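Local coordinates for protein RavO (Legionella pneumophila subsp. pneumophila, PDB 6DM4) that binds a phosphotyrosine peptide of human Shc1 through its SH2 domain, one part of the longer protein, at residues I12-R23 and A37-S45. Numbering follows the deposited sequence.
With SO4 (sulfate ion), chain H.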
ATOM      1  N   ILE A  12      -5.040   1.023   3.056  1.00 29.34           N
ATOM      2  CA  ILE A  12      -5.283  -0.418   2.998  1.00 32.88           C
ATOM      3  C   ILE A  12      -3.987  -1.192   3.200  1.00 32.35           C
ATOM      4  O   ILE A  12      -3.923  -2.125   4.008  1.00 31.88           O
ATOM      5  CB  ILE A  12      -5.962  -0.793   1.665  1.00 32.85           C
ATOM      6  CG1 ILE A  12      -7.351  -0.160   1.571  1.00 34.85           C
ATOM      7  CG2 ILE A  12      -6.066  -2.321   1.498  1.00 32.78           C
ATOM      8  CD1 ILE A  12      -8.068  -0.474   0.274  1.00 35.22           C
ATOM      9  N   PHE A  13      -2.934  -0.815   2.473  1.00 32.62           N
ATOM     10  CA  PHE A  13      -1.737  -1.647   2.417  1.00 30.62           C
ATOM     11  C   PHE A  13      -0.921  -1.605   3.702  1.00 31.64           C
ATOM     12  O   PHE A  13      -0.128  -2.524   3.942  1.00 29.11           O
ATOM     13  CB  PHE A  13      -0.863  -1.233   1.235  1.00 31.03           C
ATOM     14  CG  PHE A  13      -1.469  -1.547  -0.106  1.00 32.63           C
ATOM     15  CD1 PHE A  13      -2.410  -2.554  -0.237  1.00 33.11           C
ATOM     16  CD2 PHE A  13      -1.093  -0.837  -1.236  1.00 37.03           C
ATOM     17  CE1 PHE A  13      -2.969  -2.845  -1.471  1.00 35.52           C
ATOM     18  CE2 PHE A  13      -1.648  -1.122  -2.475  1.00 37.79           C
ATOM     19  CZ  PHE A  13      -2.585  -2.125  -2.594  1.00 36.46           C
ATOM     20  N   VAL A  14      -1.077  -0.570   4.534  1.00 31.68           N
ATOM     21  CA  VAL A  14      -0.364  -0.553   5.811  1.00 38.70           C
ATOM     22  C   VAL A  14      -1.094  -1.331   6.894  1.00 36.38           C
ATOM     23  O   VAL A  14      -0.517  -1.572   7.961  1.00 34.81           O
ATOM     24  CB  VAL A  14      -0.110   0.874   6.345  1.00 34.56           C
ATOM     25  CG1 VAL A  14       0.538   1.756   5.286  1.00 35.87           C
ATOM     26  CG2 VAL A  14      -1.408   1.500   6.833  1.00 39.68           C
ATOM     27  N   ASP A  15      -2.341  -1.720   6.660  1.00 30.45           N
ATOM     28  CA  ASP A  15      -3.139  -2.340   7.705  1.00 33.42           C
ATOM     29  C   ASP A  15      -2.717  -3.793   7.894  1.00 32.60           C
ATOM     30  O   ASP A  15      -2.350  -4.482   6.939  1.00 30.28           O
ATOM     31  CB  ASP A  15      -4.626  -2.262   7.363  1.00 32.09           C
ATOM     32  CG  ASP A  15      -5.513  -2.737   8.497  1.00 35.40           C
ATOM     33  OD1 ASP A  15      -5.917  -1.899   9.329  1.00 38.44           O
ATOM     34  OD2 ASP A  15      -5.789  -3.954   8.568  1.00 35.36           O
ATOM     35  N   ARG A  16      -2.775  -4.256   9.146  1.00 35.51           N
ATOM     36  CA  ARG A  16      -2.326  -5.611   9.454  1.00 34.71           C
ATOM     37  C   ARG A  16      -3.169  -6.679   8.772  1.00 33.30           C
ATOM     38  O   ARG A  16      -2.687  -7.803   8.580  1.00 30.07           O
ATOM     39  CB  ARG A  16      -2.322  -5.842  10.966  1.00 38.91           C
ATOM     40  CG  ARG A  16      -3.679  -5.718  11.634  1.00 43.50           C
ATOM     41  CD  ARG A  16      -3.569  -5.966  13.133  1.00 49.42           C
ATOM     42  NE  ARG A  16      -4.874  -6.012  13.783  1.00 52.93           N
ATOM     43  CZ  ARG A  16      -5.626  -7.105  13.864  1.00 53.49           C
ATOM     44  NH1 ARG A  16      -5.205  -8.247  13.334  1.00 52.52           N
ATOM     45  NH2 ARG A  16      -6.802  -7.056  14.475  1.00 54.48           N
ATOM     46  N   HIS A  17      -4.411  -6.361   8.398  1.00 30.66           N
ATOM     47  CA  HIS A  17      -5.244  -7.333   7.705  1.00 31.14           C
ATOM     48  C   HIS A  17      -4.778  -7.591   6.279  1.00 30.22           C
ATOM     49  O   HIS A  17      -5.143  -8.626   5.707  1.00 30.95           O
ATOM     50  CB  HIS A  17      -6.704  -6.877   7.676  1.00 34.09           C
ATOM     51  CG  HIS A  17      -7.375  -6.898   9.013  1.00 37.19           C
ATOM     52  ND1 HIS A  17      -7.371  -5.814   9.864  1.00 40.09           N
ATOM     53  CD2 HIS A  17      -8.079  -7.869   9.643  1.00 38.39           C
ATOM     54  CE1 HIS A  17      -8.041  -6.116  10.961  1.00 41.60           C
ATOM     55  NE2 HIS A  17      -8.482  -7.356  10.853  1.00 40.43           N
ATOM     56  N   TYR A  18      -3.989  -6.693   5.692  1.00 28.13           N
ATOM     57  CA  TYR A  18      -3.535  -6.889   4.321  1.00 28.73           C
ATOM     58  C   TYR A  18      -2.377  -7.881   4.275  1.00 30.98           C
ATOM     59  O   TYR A  18      -1.360  -7.690   4.947  1.00 29.08           O
ATOM     60  CB  TYR A  18      -3.109  -5.568   3.682  1.00 30.18           C
ATOM     61  CG  TYR A  18      -2.832  -5.733   2.210  1.00 29.59           C
ATOM     62  CD1 TYR A  18      -3.877  -5.861   1.303  1.00 31.29           C
ATOM     63  CD2 TYR A  18      -1.531  -5.811   1.730  1.00 27.72           C
ATOM     64  CE1 TYR A  18      -3.636  -6.038  -0.046  1.00 30.72           C
ATOM     65  CE2 TYR A  18      -1.280  -5.988   0.384  1.00 29.69           C
ATOM     66  CZ  TYR A  18      -2.337  -6.103  -0.498  1.00 30.31           C
ATOM     67  OH  TYR A  18      -2.101  -6.279  -1.841  1.00 32.52           O
ATOM     68  N   LYS A  19      -2.524  -8.917   3.451  1.00 29.79           N
ATOM     69  CA  LYS A  19      -1.553 -10.008   3.335  1.00 30.88           C
ATOM     70  C   LYS A  19      -0.921  -9.961   1.949  1.00 31.49           C
ATOM     71  O   LYS A  19      -1.476 -10.507   0.991  1.00 32.68           O
ATOM     72  CB  LYS A  19      -2.234 -11.353   3.581  1.00 28.86           C
ATOM     73  CG  LYS A  19      -3.009 -11.423   4.880  1.00 28.53           C
ATOM     74  CD  LYS A  19      -2.075 -11.266   6.068  1.00 31.60           C
ATOM     75  CE  LYS A  19      -2.849 -11.239   7.372  1.00 34.27           C
ATOM     76  NZ  LYS A  19      -1.937 -11.214   8.548  1.00 37.50           N
ATOM     77  N   GLU A  20       0.256  -9.328   1.846  1.00 29.14           N
ATOM     78  CA  GLU A  20       0.884  -9.150   0.541  1.00 31.47           C
ATOM     79  C   GLU A  20       1.405 -10.453  -0.053  1.00 34.07           C
ATOM     80  O   GLU A  20       1.611 -10.521  -1.269  1.00 37.04           O
ATOM     81  CB  GLU A  20       2.029  -8.135   0.626  1.00 34.19           C
ATOM     82  CG  GLU A  20       3.199  -8.561   1.494  1.00 39.25           C
ATOM     83  CD  GLU A  20       3.072  -8.072   2.923  1.00 42.65           C
ATOM     84  OE1 GLU A  20       1.926  -7.904   3.397  1.00 42.35           O
ATOM     85  OE2 GLU A  20       4.119  -7.846   3.567  1.00 44.75           O
ATOM     86  N   ASN A  21       1.629 -11.483   0.757  1.00 32.93           N
ATOM     87  CA  ASN A  21       2.188 -12.729   0.256  1.00 38.14           C
ATOM     88  C   ASN A  21       1.127 -13.792  -0.002  1.00 38.93           C
ATOM     89  O   ASN A  21       1.475 -14.954  -0.248  1.00 38.82           O
ATOM     90  CB  ASN A  21       3.245 -13.260   1.225  1.00 41.89           C
ATOM     91  CG  ASN A  21       4.441 -12.328   1.349  1.00 46.69           C
ATOM     92  OD1 ASN A  21       4.860 -11.981   2.456  1.00 48.99           O
ATOM     93  ND2 ASN A  21       4.998 -11.920   0.212  1.00 47.17           N
ATOM     94  N   ILE A  22      -0.152 -13.425   0.034  1.00 36.67           N
ATOM     95  CA  ILE A  22      -1.250 -14.355  -0.208  1.00 37.06           C
ATOM     96  C   ILE A  22      -1.900 -13.954  -1.522  1.00 40.46           C
ATOM     97  O   ILE A  22      -2.595 -12.934  -1.599  1.00 41.31           O
ATOM     98  CB  ILE A  22      -2.265 -14.357   0.940  1.00 34.82           C
ATOM     99  CG1 ILE A  22      -1.603 -14.831   2.233  1.00 34.52           C
ATOM    100  CG2 ILE A  22      -3.445 -15.255   0.604  1.00 36.59           C
ATOM    101  CD1 ILE A  22      -2.564 -14.956   3.388  1.00 33.77           C
ATOM    102  N   ARG A  23      -1.677 -14.745  -2.567  1.00 45.25           N
ATOM    103  CA  ARG A  23      -2.227 -14.406  -3.876  1.00 51.16           C
ATOM    104  C   ARG A  23      -3.153 -15.443  -4.509  1.00 51.87           C
ATOM    105  O   ARG A  23      -4.176 -15.081  -5.091  1.00 54.76           O
ATOM    106  CB  ARG A  23      -1.093 -14.068  -4.850  1.00 58.38           C
ATOM    107  CG  ARG A  23      -0.195 -12.932  -4.388  1.00 63.79           C
ATOM    108  CD  ARG A  23      -0.896 -11.589  -4.506  1.00 67.04           C
ATOM    109  NE  ARG A  23      -0.101 -10.621  -5.256  1.00 72.71           N
ATOM    110  CZ  ARG A  23       0.193 -10.737  -6.546  1.00 78.73           C
ATOM    111  NH1 ARG A  23      -0.243 -11.780  -7.238  1.00 81.26           N
ATOM    112  NH2 ARG A  23       0.924  -9.808  -7.148  1.00 81.87           N
ATOM    113  N   ALA A  37      -7.868 -15.337  12.321  1.00 37.43           N
ATOM    114  CA  ALA A  37      -8.202 -13.968  11.943  1.00 35.45           C
ATOM    115  C   ALA A  37      -9.635 -13.882  11.432  1.00 34.95           C
ATOM    116  O   ALA A  37     -10.162 -14.825  10.838  1.00 35.23           O
ATOM    117  CB  ALA A  37      -7.240 -13.465  10.868  1.00 34.81           C
ATOM    118  N   GLU A  38     -10.271 -12.727  11.654  1.00 33.37           N
ATOM    119  CA  GLU A  38     -11.651 -12.574  11.206  1.00 36.27           C
ATOM    120  C   GLU A  38     -11.728 -12.400   9.694  1.00 32.18           C
ATOM    121  O   GLU A  38     -12.670 -12.885   9.059  1.00 34.44           O
ATOM    122  CB  GLU A  38     -12.324 -11.400  11.919  1.00 41.60           C
ATOM    123  CG  GLU A  38     -12.752 -11.700  13.352  1.00 48.55           C
ATOM    124  CD  GLU A  38     -13.767 -12.834  13.451  1.00 55.14           C
ATOM    125  OE1 GLU A  38     -14.644 -12.945  12.566  1.00 56.59           O
ATOM    126  OE2 GLU A  38     -13.684 -13.619  14.422  1.00 58.34           O
ATOM    127  N   PHE A  39     -10.762 -11.706   9.101  1.00 29.05           N
ATOM    128  CA  PHE A  39     -10.707 -11.600   7.649  1.00 28.78           C
ATOM    129  C   PHE A  39      -9.305 -11.186   7.243  1.00 27.08           C
ATOM    130  O   PHE A  39      -8.511 -10.732   8.069  1.00 28.20           O
ATOM    131  CB  PHE A  39     -11.742 -10.599   7.099  1.00 27.48           C
ATOM    132  CG  PHE A  39     -11.450  -9.158   7.437  1.00 30.15           C
ATOM    133  CD1 PHE A  39     -11.898  -8.606   8.629  1.00 33.33           C
ATOM    134  CD2 PHE A  39     -10.749  -8.351   6.552  1.00 30.12           C
ATOM    135  CE1 PHE A  39     -11.639  -7.272   8.937  1.00 34.26           C
ATOM    136  CE2 PHE A  39     -10.481  -7.014   6.857  1.00 32.76           C
ATOM    137  CZ  PHE A  39     -10.927  -6.478   8.050  1.00 35.07           C
ATOM    138  N   ILE A  40      -9.008 -11.357   5.957  1.00 27.86           N
ATOM    139  CA  ILE A  40      -7.811 -10.774   5.369  1.00 28.41           C
ATOM    140  C   ILE A  40      -8.199  -9.929   4.166  1.00 29.14           C
ATOM    141  O   ILE A  40      -9.264 -10.094   3.569  1.00 29.37           O
ATOM    142  CB  ILE A  40      -6.778 -11.834   4.950  1.00 29.05           C
ATOM    143  CG1 ILE A  40      -7.355 -12.762   3.869  1.00 30.09           C
ATOM    144  CG2 ILE A  40      -6.311 -12.582   6.166  1.00 29.93           C
ATOM    145  CD1 ILE A  40      -6.345 -13.762   3.299  1.00 34.38           C
ATOM    146  N   LEU A  41      -7.302  -9.020   3.815  1.00 27.89           N
ATOM    147  CA  LEU A  41      -7.323  -8.320   2.544  1.00 27.35           C
ATOM    148  C   LEU A  41      -6.126  -8.774   1.721  1.00 29.17           C
ATOM    149  O   LEU A  41      -5.087  -9.165   2.267  1.00 28.28           O
ATOM    150  CB  LEU A  41      -7.286  -6.805   2.747  1.00 25.65           C
ATOM    151  CG  LEU A  41      -8.479  -6.239   3.517  1.00 29.22           C
ATOM    152  CD1 LEU A  41      -8.261  -4.785   3.848  1.00 30.36           C
ATOM    153  CD2 LEU A  41      -9.741  -6.405   2.701  1.00 31.02           C
ATOM    154  N   ARG A  42      -6.278  -8.742   0.402  1.00 30.02           N
ATOM    155  CA  ARG A  42      -5.240  -9.294  -0.455  1.00 29.83           C
ATOM    156  C   ARG A  42      -5.345  -8.665  -1.828  1.00 30.10           C
ATOM    157  O   ARG A  42      -6.366  -8.073  -2.188  1.00 30.15           O
ATOM    158  CB  ARG A  42      -5.349 -10.822  -0.570  1.00 32.30           C
ATOM    159  CG  ARG A  42      -6.727 -11.299  -0.986  1.00 31.41           C
ATOM    160  CD  ARG A  42      -6.806 -12.812  -1.029  1.00 34.40           C
ATOM    161  NE  ARG A  42      -8.143 -13.285  -1.375  1.00 35.99           N
ATOM    162  CZ  ARG A  42      -8.627 -13.303  -2.611  1.00 39.26           C
ATOM    163  NH1 ARG A  42      -7.880 -12.873  -3.621  1.00 38.54           N
ATOM    164  NH2 ARG A  42      -9.853 -13.761  -2.844  1.00 42.71           N
ATOM    165  N   TRP A  43      -4.273  -8.818  -2.597  1.00 32.19           N
ATOM    166  CA  TRP A  43      -4.253  -8.335  -3.970  1.00 37.32           C
ATOM    167  C   TRP A  43      -5.159  -9.216  -4.832  1.00 37.12           C
ATOM    168  O   TRP A  43      -4.947 -10.426  -4.929  1.00 36.38           O
ATOM    169  CB  TRP A  43      -2.814  -8.332  -4.479  1.00 39.99           C
ATOM    170  CG  TRP A  43      -2.569  -7.659  -5.802  1.00 43.62           C
ATOM    171  CD1 TRP A  43      -2.386  -8.276  -7.004  1.00 46.96           C
ATOM    172  CD2 TRP A  43      -2.428  -6.250  -6.048  1.00 44.69           C
ATOM    173  NE1 TRP A  43      -2.154  -7.346  -7.983  1.00 49.73           N
ATOM    174  CE2 TRP A  43      -2.181  -6.094  -7.427  1.00 47.70           C
ATOM    175  CE3 TRP A  43      -2.502  -5.107  -5.243  1.00 42.81           C
ATOM    176  CZ2 TRP A  43      -2.003  -4.843  -8.017  1.00 49.07           C
ATOM    177  CZ3 TRP A  43      -2.325  -3.865  -5.832  1.00 43.41           C
ATOM    178  CH2 TRP A  43      -2.079  -3.743  -7.205  1.00 47.05           C
ATOM    179  N   SER A  44      -6.178  -8.610  -5.436  1.00 36.50           N
ATOM    180  CA  SER A  44      -7.213  -9.349  -6.149  1.00 37.35           C
ATOM    181  C   SER A  44      -6.714  -9.880  -7.486  1.00 41.98           C
ATOM    182  O   SER A  44      -5.872  -9.264  -8.150  1.00 43.71           O
ATOM    183  CB  SER A  44      -8.436  -8.455  -6.380  1.00 36.35           C
ATOM    184  OG  SER A  44      -9.309  -9.003  -7.356  1.00 38.49           O
ATOM    185  N   SER A  45      -7.276 -11.023  -7.893  1.00 44.49           N
ATOM    186  CA  SER A  45      -6.959 -11.610  -9.189  1.00 48.59           C
ATOM    187  C   SER A  45      -7.357 -10.710 -10.352  1.00 49.92           C
ATOM    188  O   SER A  45      -6.795 -10.842 -11.445  1.00 52.23           O
ATOM    189  CB  SER A  45      -7.660 -12.963  -9.334  1.00 54.35           C
ATOM    190  OG  SER A  45      -9.040 -12.791  -9.615  1.00 56.18           O
TER
HETATM  191  S   SO4 H1001      -8.703 -10.049  13.352  1.00 68.61           S
HETATM  192  O1  SO4 H1001      -7.293 -10.349  13.599  1.00 68.10           O
HETATM  193  O2  SO4 H1001      -9.535 -11.112  13.911  1.00 68.87           O
HETATM  194  O3  SO4 H1001      -8.934  -9.954  11.913  1.00 67.71           O
HETATM  195  O4  SO4 H1001      -9.057  -8.787  13.994  1.00 68.91           O
HETATM  196  O   HOH W   1      -2.032 -10.206  -1.685  1.00 32.77           O
HETATM  197  O   HOH W   2      -4.886 -12.816  -3.575  1.00 43.13           O
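His17 lays its imidazole flat over Phe39 in an offset stack, the planes 4° apart and the centroids 4.2 Å, with CD2 and CG over the CZ end of the phenyl ring. Next to it the two backbones form a single bridge: Leu41 N donates to His17 O at 2.9 Å, and Lys19 N returns a bond to Leu41 O. Farther on, the Tyr18 ring runs beside Trp43, its OH 3.4 Å from Trp43 CB; CG anti to the backbone N (chi1 -172°) sends it along the strand. Arg23, poorly ordered, presents a guanidinium face to Trp43 CD1, its plane tilted 27° from the indole, and Phe13 CZ meets the indole edge at CZ3.

At the imidazole edge, Asp15 OD2 takes both His17 N, in an Asx turn, and His17 ND1; OD2 lies in the plane of the imidazole and offers ND1 its syn lone pair. That grip fixes the ring's rotation and turns NE2 toward a sulfate, probably from the crystallisation liquor, which it bonds weakly and which the Arg16 guanidinium and Glu38 N hold more firmly. Where the backbones part, water 1 accepts from Trp43 N (2.8 Å) and reaches Lys19 O and Ile22 O.

The loop after helix 4-13 thus flanks strand 40-43, whose other edge pairs with strand 55-64. Arg42 reaches Ser61, Ser70 and the modified side chain of the bound peptide, as in the phosphotyrosine pocket of SH2 domains. Helix 25-34 packs on Ile22 and Ile40; helix 101-119 touches Phe39 and Leu41.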